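Local coordinates for protein BT_4661 (Bacteroides thetaiotaomicron, PDB 4AK2) that binds heparin and heparan sulphate glycans at the cell surface as a SusE-like protein of the heparin utilisation locus, this chain being its ligand-binding domain, at residues D26-E31 against N37-V42; G77-T82 against Q109-H114. One frame throughout, in Å; residues are numbered along the deposited sequence.

Contact 1 of 2, residues D26-E31 against N37-V42; sequences DQFRIE and NSVKPV
The Phe-28 ring carries the pyrrolidine of Pro-41 on one face, while Val-39 meets it obliquely from beside its root. Pro-41 CG sits over the ring centre, 3.7 Å from the centroid of Phe-28 and 12° off the normal, a CH-pi contact. Pro-41 CB leans toward the far end of the ring, 3.6 Å from Phe-28 CZ, the proline running one way along the ring and the phenylalanine the other. The branches of Val-39 divide the rest. CG1, anti to the backbone N (chi1 176°), rests 3.7 Å from Phe-28 CB; CG2, beside that N, lies 3.8 Å from Ile-30 CG1 and also approaches the carbonyl O of Arg-29. The CB of Arg-29 is directed away from the loop, and its NE is hydrogen-bonded to His-114 ND1. Strand 27-30 is an edge strand of a mixed four-stranded sheet, parallel and hydrogen-bonded to strand 105-115, and the following loop folds back over its apolar side. Pro-41 also touches Phe-113 of that neighbouring strand. The loop has polar ties to Gln-78 and Ile-79, but no hydrogen bond joins 26-31 to 37-42: between these two, dispersion and CH-pi contacts of largely buried apolar groups do the holding.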
ATOM      1  N   ASP A  26       1.820  -2.173  -9.574  1.00 11.46           N
ATOM      2  CA  ASP A  26       3.251  -2.380  -9.788  1.00 11.43           C
ATOM      3  C   ASP A  26       3.922  -2.527  -8.428  1.00 10.18           C
ATOM      4  O   ASP A  26       3.849  -1.593  -7.590  1.00 12.20           O
ATOM      5  CB  ASP A  26       3.852  -1.222 -10.584  1.00 11.52           C
ATOM      6  CG  ASP A  26       3.473  -1.244 -12.048  1.00 11.32           C
ATOM      7  OD1 ASP A  26       2.940  -2.275 -12.531  1.00 12.90           O
ATOM      8  OD2 ASP A  26       3.732  -0.221 -12.726  1.00 13.43           O
ATOM      9  N   GLN A  27       4.485  -3.690  -8.152  1.00 10.53           N
ATOM     10  CA  GLN A  27       4.910  -4.015  -6.782  1.00 10.81           C
ATOM     11  C   GLN A  27       5.999  -5.054  -6.769  1.00 10.61           C
ATOM     12  O   GLN A  27       5.977  -6.003  -7.541  1.00 12.06           O
ATOM     13  CB  GLN A  27       3.684  -4.452  -5.967  1.00 11.28           C
ATOM     14  CG  GLN A  27       3.119  -5.832  -6.362  1.00 11.77           C
ATOM     15  CD  GLN A  27       1.718  -6.012  -5.827  1.00 10.67           C
ATOM     16  OE1 GLN A  27       1.514  -6.355  -4.682  1.00 11.91           O
ATOM     17  NE2 GLN A  27       0.717  -5.801  -6.717  1.00 11.78           N
ATOM     18  N   PHE A  28       7.015  -4.821  -5.922  1.00 12.06           N
ATOM     19  CA  PHE A  28       8.221  -5.626  -5.879  1.00 12.20           C
ATOM     20  C   PHE A  28       8.598  -5.987  -4.475  1.00 12.66           C
ATOM     21  O   PHE A  28       8.661  -5.120  -3.616  1.00 13.08           O
ATOM     22  CB  PHE A  28       9.387  -4.864  -6.573  1.00 12.74           C
ATOM     23  CG  PHE A  28       9.065  -4.623  -8.012  1.00 12.05           C
ATOM     24  CD1 PHE A  28       8.335  -3.509  -8.408  1.00 13.31           C
ATOM     25  CD2 PHE A  28       9.391  -5.578  -8.977  1.00 13.44           C
ATOM     26  CE1 PHE A  28       7.934  -3.354  -9.744  1.00 13.16           C
ATOM     27  CE2 PHE A  28       8.988  -5.416 -10.313  1.00 13.63           C
ATOM     28  CZ  PHE A  28       8.258  -4.338 -10.682  1.00 13.85           C
ATOM     29  N   ARG A  29       8.819  -7.270  -4.252  1.00 13.22           N
ATOM     30  CA  ARG A  29       9.253  -7.763  -2.965  1.00 12.94           C
ATOM     31  C   ARG A  29      10.747  -7.999  -2.991  1.00 13.50           C
ATOM     32  O   ARG A  29      11.302  -8.567  -3.938  1.00 14.24           O
ATOM     33  CB  ARG A  29       8.512  -9.082  -2.617  1.00 13.47           C
ATOM     34  CG  ARG A  29       9.052  -9.729  -1.334  1.00 13.20           C
ATOM     35  CD  ARG A  29       8.104 -10.803  -0.816  1.00 13.88           C
ATOM     36  NE  ARG A  29       6.910 -10.209  -0.224  1.00 13.24           N
ATOM     37  CZ  ARG A  29       5.644 -10.585  -0.450  1.00 12.71           C
ATOM     38  NH1 ARG A  29       5.308 -11.589  -1.319  1.00 15.27           N
ATOM     39  NH2 ARG A  29       4.689  -9.937   0.201  1.00 14.41           N
ATOM     40  N   ILE A  30      11.398  -7.585  -1.913  1.00 14.77           N
ATOM     41  CA  ILE A  30      12.771  -7.996  -1.617  1.00 14.58           C
ATOM     42  C   ILE A  30      12.634  -9.166  -0.647  1.00 14.39           C
ATOM     43  O   ILE A  30      12.074  -9.011   0.449  1.00 16.31           O
ATOM     44  CB  ILE A  30      13.608  -6.850  -1.007  1.00 15.24           C
ATOM     45  CG1 ILE A  30      13.613  -5.641  -1.965  1.00 18.05           C
ATOM     46  CG2 ILE A  30      15.016  -7.348  -0.706  1.00 17.80           C
ATOM     47  CD1 ILE A  30      12.523  -4.620  -1.752  1.00 20.48           C
ATOM     48  N   GLU A  31      13.102 -10.344  -1.067  1.00 16.96           N
ATOM     49  CA  GLU A  31      12.910 -11.571  -0.301  1.00 17.13           C
ATOM     50  C   GLU A  31      13.574 -11.479   1.078  1.00 16.32           C
ATOM     51  O   GLU A  31      14.564 -10.767   1.264  1.00 19.87           O
ATOM     52  CB  GLU A  31      13.476 -12.780  -1.066  1.00 22.22           C
ATOM     53  CG  GLU A  31      15.017 -12.800  -1.113  1.00 28.46           C
ATOM     54  CD  GLU A  31      15.570 -13.985  -1.920  1.00 37.74           C
ATOM     55  OE1 GLU A  31      14.975 -15.102  -1.864  1.00 44.80           O
ATOM     56  OE2 GLU A  31      16.590 -13.802  -2.620  1.00 41.27           O
ATOM     57  N   ASN A  37      19.444  -3.531  -3.057  1.00 18.74           N
ATOM     58  CA  ASN A  37      20.120  -3.303  -4.329  1.00 20.61           C
ATOM     59  C   ASN A  37      19.952  -4.432  -5.356  1.00 22.08           C
ATOM     60  O   ASN A  37      20.423  -4.305  -6.490  1.00 22.28           O
ATOM     61  CB  ASN A  37      21.583  -2.895  -4.109  1.00 22.25           C
ATOM     62  CG  ASN A  37      22.462  -4.047  -3.657  1.00 24.76           C
ATOM     63  OD1 ASN A  37      22.010  -5.187  -3.501  1.00 24.46           O
ATOM     64  ND2 ASN A  37      23.750  -3.750  -3.468  1.00 26.81           N
ATOM     65  N   SER A  38      19.258  -5.520  -4.978  1.00 17.88           N
ATOM     66  CA  SER A  38      18.993  -6.589  -5.951  1.00 18.81           C
ATOM     67  C   SER A  38      17.709  -6.388  -6.731  1.00 16.78           C
ATOM     68  O   SER A  38      17.456  -7.121  -7.675  1.00 23.07           O
ATOM     69  CB  SER A  38      18.952  -7.959  -5.293  1.00 21.63           C
ATOM     70  OG  SER A  38      17.824  -8.057  -4.457  1.00 21.96           O
ATOM     71  N   VAL A  39      16.886  -5.423  -6.337  1.00 16.63           N
ATOM     72  CA  VAL A  39      15.573  -5.260  -6.980  1.00 16.61           C
ATOM     73  C   VAL A  39      15.526  -3.841  -7.525  1.00 16.23           C
ATOM     74  O   VAL A  39      15.279  -2.891  -6.775  1.00 16.10           O
ATOM     75  CB  VAL A  39      14.423  -5.512  -5.968  1.00 18.04           C
ATOM     76  CG1 VAL A  39      13.065  -5.251  -6.587  1.00 20.95           C
ATOM     77  CG2 VAL A  39      14.458  -6.951  -5.467  1.00 21.07           C
ATOM     78  N   LYS A  40      15.769  -3.708  -8.825  1.00 15.17           N
ATOM     79  CA  LYS A  40      15.864  -2.406  -9.487  1.00 15.07           C
ATOM     80  C   LYS A  40      14.954  -2.476 -10.707  1.00 14.07           C
ATOM     81  O   LYS A  40      15.405  -2.719 -11.835  1.00 17.69           O
ATOM     82  CB  LYS A  40      17.332  -2.088  -9.875  1.00 15.53           C
ATOM     83  CG  LYS A  40      18.265  -1.945  -8.681  1.00 17.13           C
ATOM     84  CD  LYS A  40      19.657  -1.543  -9.157  1.00 21.33           C
ATOM     85  CE  LYS A  40      20.609  -1.389  -7.994  1.00 20.46           C
ATOM     86  NZ  LYS A  40      21.939  -0.920  -8.486  1.00 25.75           N
ATOM     87  N   PRO A  41      13.651  -2.278 -10.508  1.00 13.52           N
ATOM     88  CA  PRO A  41      12.717  -2.582 -11.608  1.00 14.76           C
ATOM     89  C   PRO A  41      12.830  -1.597 -12.752  1.00 13.44           C
ATOM     90  O   PRO A  41      13.058  -0.390 -12.564  1.00 14.35           O
ATOM     91  CB  PRO A  41      11.339  -2.468 -10.977  1.00 17.78           C
ATOM     92  CG  PRO A  41      11.531  -2.128  -9.580  1.00 17.78           C
ATOM     93  CD  PRO A  41      12.991  -1.971  -9.237  1.00 15.00           C
ATOM     94  N   VAL A  42      12.605  -2.142 -13.947  1.00 14.55           N
ATOM     95  CA  VAL A  42      12.523  -1.324 -15.145  0.50 13.87           C
ATOM     96  C   VAL A  42      11.144  -1.495 -15.777  1.00 14.11           C
ATOM     97  O   VAL A  42      10.462  -2.549 -15.635  1.00 15.67           O
ATOM     98  CB  VAL A  42      13.599  -1.656 -16.199  0.50 13.97           C
ATOM     99  CG1 VAL A  42      14.995  -1.250 -15.723  0.50 15.97           C
ATOM    100  CG2 VAL A  42      13.516  -3.129 -16.609  0.50 14.76           C
TER

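Contact 2 of 2, residues G77-T82 against Q109-H114; sequences GQITIT and QPVFFH
Ile-81 lies against Phe-113 in the tightest part of this contact: approaching from the opposing strand, its CG1 stands over one ring face, 3.6 Å from the centroid of Phe-113 and 12° off the normal, a CH-pi contact. Ile-81 chi1 of -55° sets CG1 over the ring, and the folded chi2 brings CD1, at about the same height, to the CE1 corner, 3.7 Å from Phe-113 CE1. Ile-79 CG2 meets the same ring obliquely, 4.0 Å from Phe-113 CZ. Packing is looser toward Val-111, where Ile-79 CD1 and Val-111 CG2 meet tip to tip at 4.1 Å. The backbones stay well apart: the axes of 79-82 and 109-114 approach to 10.2 Å and cross at -44°, so between 77-82 and 109-114 only side chains meet, consistent with a beta-sandwich-like packing of two sheets. One layer is the two-stranded antiparallel sheet 69-72 and 79-82; the other is the four-stranded mixed sheet containing 105-115. Val-92 and Val-94 of strand 89-98 continue the apolar layer beneath Ile-81 and Ile-79, and Phe-28 packs on Val-111 and Phe-113. On the outer side of 79-82 the character changes: Thr-80 turns away from the other sheet, partly exposed, next to Thr-71 and Lys-40, and Thr-82, two residues on along the same side of the strand, is exposed to solvent near Lys-69.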
ATOM      1  N   GLY A  77      14.177   4.416 -16.936  1.00 15.38           N
ATOM      2  CA  GLY A  77      13.131   4.243 -15.939  1.00 14.75           C
ATOM      3  C   GLY A  77      13.479   3.283 -14.808  1.00 13.67           C
ATOM      4  O   GLY A  77      12.634   3.013 -13.968  1.00 14.44           O
ATOM      5  N   GLN A  78      14.732   2.813 -14.723  1.00 14.33           N
ATOM      6  CA  GLN A  78      15.106   1.860 -13.678  1.00 15.32           C
ATOM      7  C   GLN A  78      15.033   2.550 -12.340  1.00 13.84           C
ATOM      8  O   GLN A  78      15.634   3.628 -12.172  1.00 15.78           O
ATOM      9  CB  GLN A  78      16.545   1.297 -13.870  1.00 16.73           C
ATOM     10  CG  GLN A  78      16.892   0.222 -12.835  1.00 18.46           C
ATOM     11  CD  GLN A  78      18.022  -0.750 -13.240  1.00 26.25           C
ATOM     12  OE1 GLN A  78      19.084  -0.327 -13.626  1.00 22.80           O
ATOM     13  NE2 GLN A  78      17.783  -2.070 -13.103  1.00 28.24           N
ATOM     14  N   ILE A  79      14.312   1.946 -11.406  1.00 13.96           N
ATOM     15  CA  ILE A  79      14.181   2.552 -10.072  1.00 13.70           C
ATOM     16  C   ILE A  79      15.153   1.870  -9.106  1.00 15.29           C
ATOM     17  O   ILE A  79      15.332   0.648  -9.139  1.00 15.43           O
ATOM     18  CB  ILE A  79      12.763   2.314  -9.503  1.00 14.13           C
ATOM     19  CG1 ILE A  79      11.695   2.848 -10.465  1.00 15.27           C
ATOM     20  CG2 ILE A  79      12.598   2.853  -8.094  1.00 16.26           C
ATOM     21  CD1 ILE A  79      10.292   2.392 -10.121  1.00 15.11           C
ATOM     22  N   THR A  80      15.786   2.661  -8.240  1.00 16.14           N
ATOM     23  CA  THR A  80      16.593   2.131  -7.149  1.00 15.93           C
ATOM     24  C   THR A  80      16.085   2.698  -5.829  1.00 14.92           C
ATOM     25  O   THR A  80      15.885   3.908  -5.704  1.00 17.94           O
ATOM     26  CB  THR A  80      18.089   2.503  -7.326  1.00 17.56           C
ATOM     27  OG1 THR A  80      18.529   1.952  -8.559  1.00 18.79           O
ATOM     28  CG2 THR A  80      18.914   1.936  -6.192  1.00 19.22           C
ATOM     29  N   ILE A  81      15.875   1.809  -4.859  1.00 16.86           N
ATOM     30  CA  ILE A  81      15.424   2.175  -3.535  1.00 17.78           C
ATOM     31  C   ILE A  81      16.548   1.910  -2.543  1.00 17.49           C
ATOM     32  O   ILE A  81      17.228   0.896  -2.616  1.00 18.24           O
ATOM     33  CB  ILE A  81      14.177   1.332  -3.115  1.00 19.24           C
ATOM     34  CG1 ILE A  81      13.082   1.470  -4.136  1.00 21.55           C
ATOM     35  CG2 ILE A  81      13.677   1.819  -1.763  1.00 21.83           C
ATOM     36  CD1 ILE A  81      12.392   2.805  -4.097  1.00 25.50           C
ATOM     37  N   THR A  82      16.703   2.830  -1.586  1.00 17.62           N
ATOM     38  CA  THR A  82      17.635   2.623  -0.471  1.00 18.99           C
ATOM     39  C   THR A  82      16.948   2.938   0.853  1.00 17.08           C
ATOM     40  O   THR A  82      15.989   3.723   0.896  1.00 18.99           O
ATOM     41  CB  THR A  82      18.916   3.485  -0.587  1.00 20.73           C
ATOM     42  OG1 THR A  82      18.556   4.868  -0.573  1.00 23.12           O
ATOM     43  CG2 THR A  82      19.670   3.150  -1.867  1.00 21.12           C
ATOM     44  N   GLN A 109       2.184   7.413 -11.710  1.00 12.83           N
ATOM     45  CA  GLN A 109       1.623   6.162 -11.127  1.00 12.75           C
ATOM     46  C   GLN A 109       2.482   5.742  -9.942  1.00 11.04           C
ATOM     47  O   GLN A 109       3.675   5.987  -9.942  1.00 12.57           O
ATOM     48  CB  GLN A 109       1.702   5.017 -12.133  1.00 12.64           C
ATOM     49  CG  GLN A 109       0.973   5.269 -13.464  1.00 13.31           C
ATOM     50  CD  GLN A 109       1.115   4.166 -14.479  1.00 12.70           C
ATOM     51  OE1 GLN A 109       0.643   4.310 -15.625  1.00 14.47           O
ATOM     52  NE2 GLN A 109       1.686   3.054 -14.065  1.00 12.43           N
ATOM     53  N   PRO A 110       1.878   5.112  -8.941  1.00 11.64           N
ATOM     54  CA  PRO A 110       2.689   4.573  -7.843  1.00 11.61           C
ATOM     55  C   PRO A 110       3.419   3.272  -8.214  1.00 11.30           C
ATOM     56  O   PRO A 110       2.917   2.466  -9.075  1.00 12.77           O
ATOM     57  CB  PRO A 110       1.645   4.285  -6.760  1.00 12.39           C
ATOM     58  CG  PRO A 110       0.416   3.899  -7.573  1.00 12.50           C
ATOM     59  CD  PRO A 110       0.433   4.809  -8.788  1.00 12.97           C
ATOM     60  N   VAL A 111       4.547   3.009  -7.572  1.00 11.22           N
ATOM     61  CA  VAL A 111       5.217   1.731  -7.533  1.00 11.44           C
ATOM     62  C   VAL A 111       5.472   1.388  -6.076  1.00 11.64           C
ATOM     63  O   VAL A 111       5.961   2.263  -5.321  1.00 13.14           O
ATOM     64  CB  VAL A 111       6.510   1.686  -8.383  1.00 12.40           C
ATOM     65  CG1 VAL A 111       7.175   0.305  -8.317  1.00 12.77           C
ATOM     66  CG2 VAL A 111       6.222   2.122  -9.809  1.00 14.06           C
ATOM     67  N   PHE A 112       5.222   0.166  -5.657  1.00 11.40           N
ATOM     68  CA  PHE A 112       5.301  -0.248  -4.289  1.00 11.14           C
ATOM     69  C   PHE A 112       6.375  -1.292  -4.074  1.00 11.02           C
ATOM     70  O   PHE A 112       6.701  -2.079  -4.983  1.00 12.11           O
ATOM     71  CB  PHE A 112       3.959  -0.814  -3.857  1.00 11.98           C
ATOM     72  CG  PHE A 112       2.811   0.152  -3.964  1.00 11.24           C
ATOM     73  CD1 PHE A 112       2.077   0.245  -5.150  1.00 11.66           C
ATOM     74  CD2 PHE A 112       2.367   0.895  -2.869  1.00 11.77           C
ATOM     75  CE1 PHE A 112       0.984   1.076  -5.246  1.00 12.05           C
ATOM     76  CE2 PHE A 112       1.280   1.754  -2.976  1.00 12.57           C
ATOM     77  CZ  PHE A 112       0.535   1.815  -4.167  1.00 11.20           C
ATOM     78  N   PHE A 113       6.914  -1.300  -2.856  1.00 12.23           N
ATOM     79  CA  PHE A 113       7.975  -2.215  -2.444  1.00 12.41           C
ATOM     80  C   PHE A 113       7.692  -2.840  -1.116  1.00 12.04           C
ATOM     81  O   PHE A 113       7.148  -2.185  -0.242  1.00 13.14           O
ATOM     82  CB  PHE A 113       9.341  -1.479  -2.383  1.00 13.58           C
ATOM     83  CG  PHE A 113       9.790  -0.990  -3.709  1.00 12.55           C
ATOM     84  CD1 PHE A 113       9.347   0.247  -4.197  1.00 13.70           C
ATOM     85  CD2 PHE A 113      10.658  -1.750  -4.489  1.00 14.60           C
ATOM     86  CE1 PHE A 113       9.731   0.705  -5.483  1.00 14.36           C
ATOM     87  CE2 PHE A 113      11.049  -1.315  -5.772  1.00 16.02           C
ATOM     88  CZ  PHE A 113      10.609  -0.070  -6.261  1.00 14.40           C
ATOM     89  N   HIS A 114       8.056  -4.112  -0.967  1.00 12.11           N
ATOM     90  CA  HIS A 114       7.966  -4.793   0.334  1.00 12.28           C
ATOM     91  C   HIS A 114       9.263  -5.455   0.627  1.00 12.62           C
ATOM     92  O   HIS A 114       9.757  -6.280  -0.160  1.00 14.61           O
ATOM     93  CB  HIS A 114       6.875  -5.887   0.313  1.00 11.89           C
ATOM     94  CG  HIS A 114       6.795  -6.667   1.629  1.00 12.43           C
ATOM     95  ND1 HIS A 114       6.863  -8.015   1.707  1.00 12.80           N
ATOM     96  CD2 HIS A 114       6.693  -6.203   2.942  1.00 13.88           C
ATOM     97  CE1 HIS A 114       6.768  -8.401   2.993  1.00 15.05           C
ATOM     98  NE2 HIS A 114       6.686  -7.298   3.755  1.00 13.84           N
TER

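In the fold
From the N terminus, strand 27-30 enters the four-stranded sheet at its edge, and contact 1 closes the short loop that returns through 37-42. The chain then builds strands 56-63 and 69-72 before 77-82 opens contact 2, which closes once strand 89-98 and the start of 105-115 have been laid down. The contacts are thus in series, neither nested nor crossed, yet their centres lie about 7 Å apart. Neighbouring strands 27-30 and 105-115 join them through a probable hydrogen bond from Ile-30 N to His-114 O, 2.7 Å. On the side of the two-stranded sheet, Lys-40 O probably accepts one from Gln-78 NE2 at 2.8 Å, and a backbone bond between Pro-41 and Ile-79 ties the loop to strand 79-82 itself.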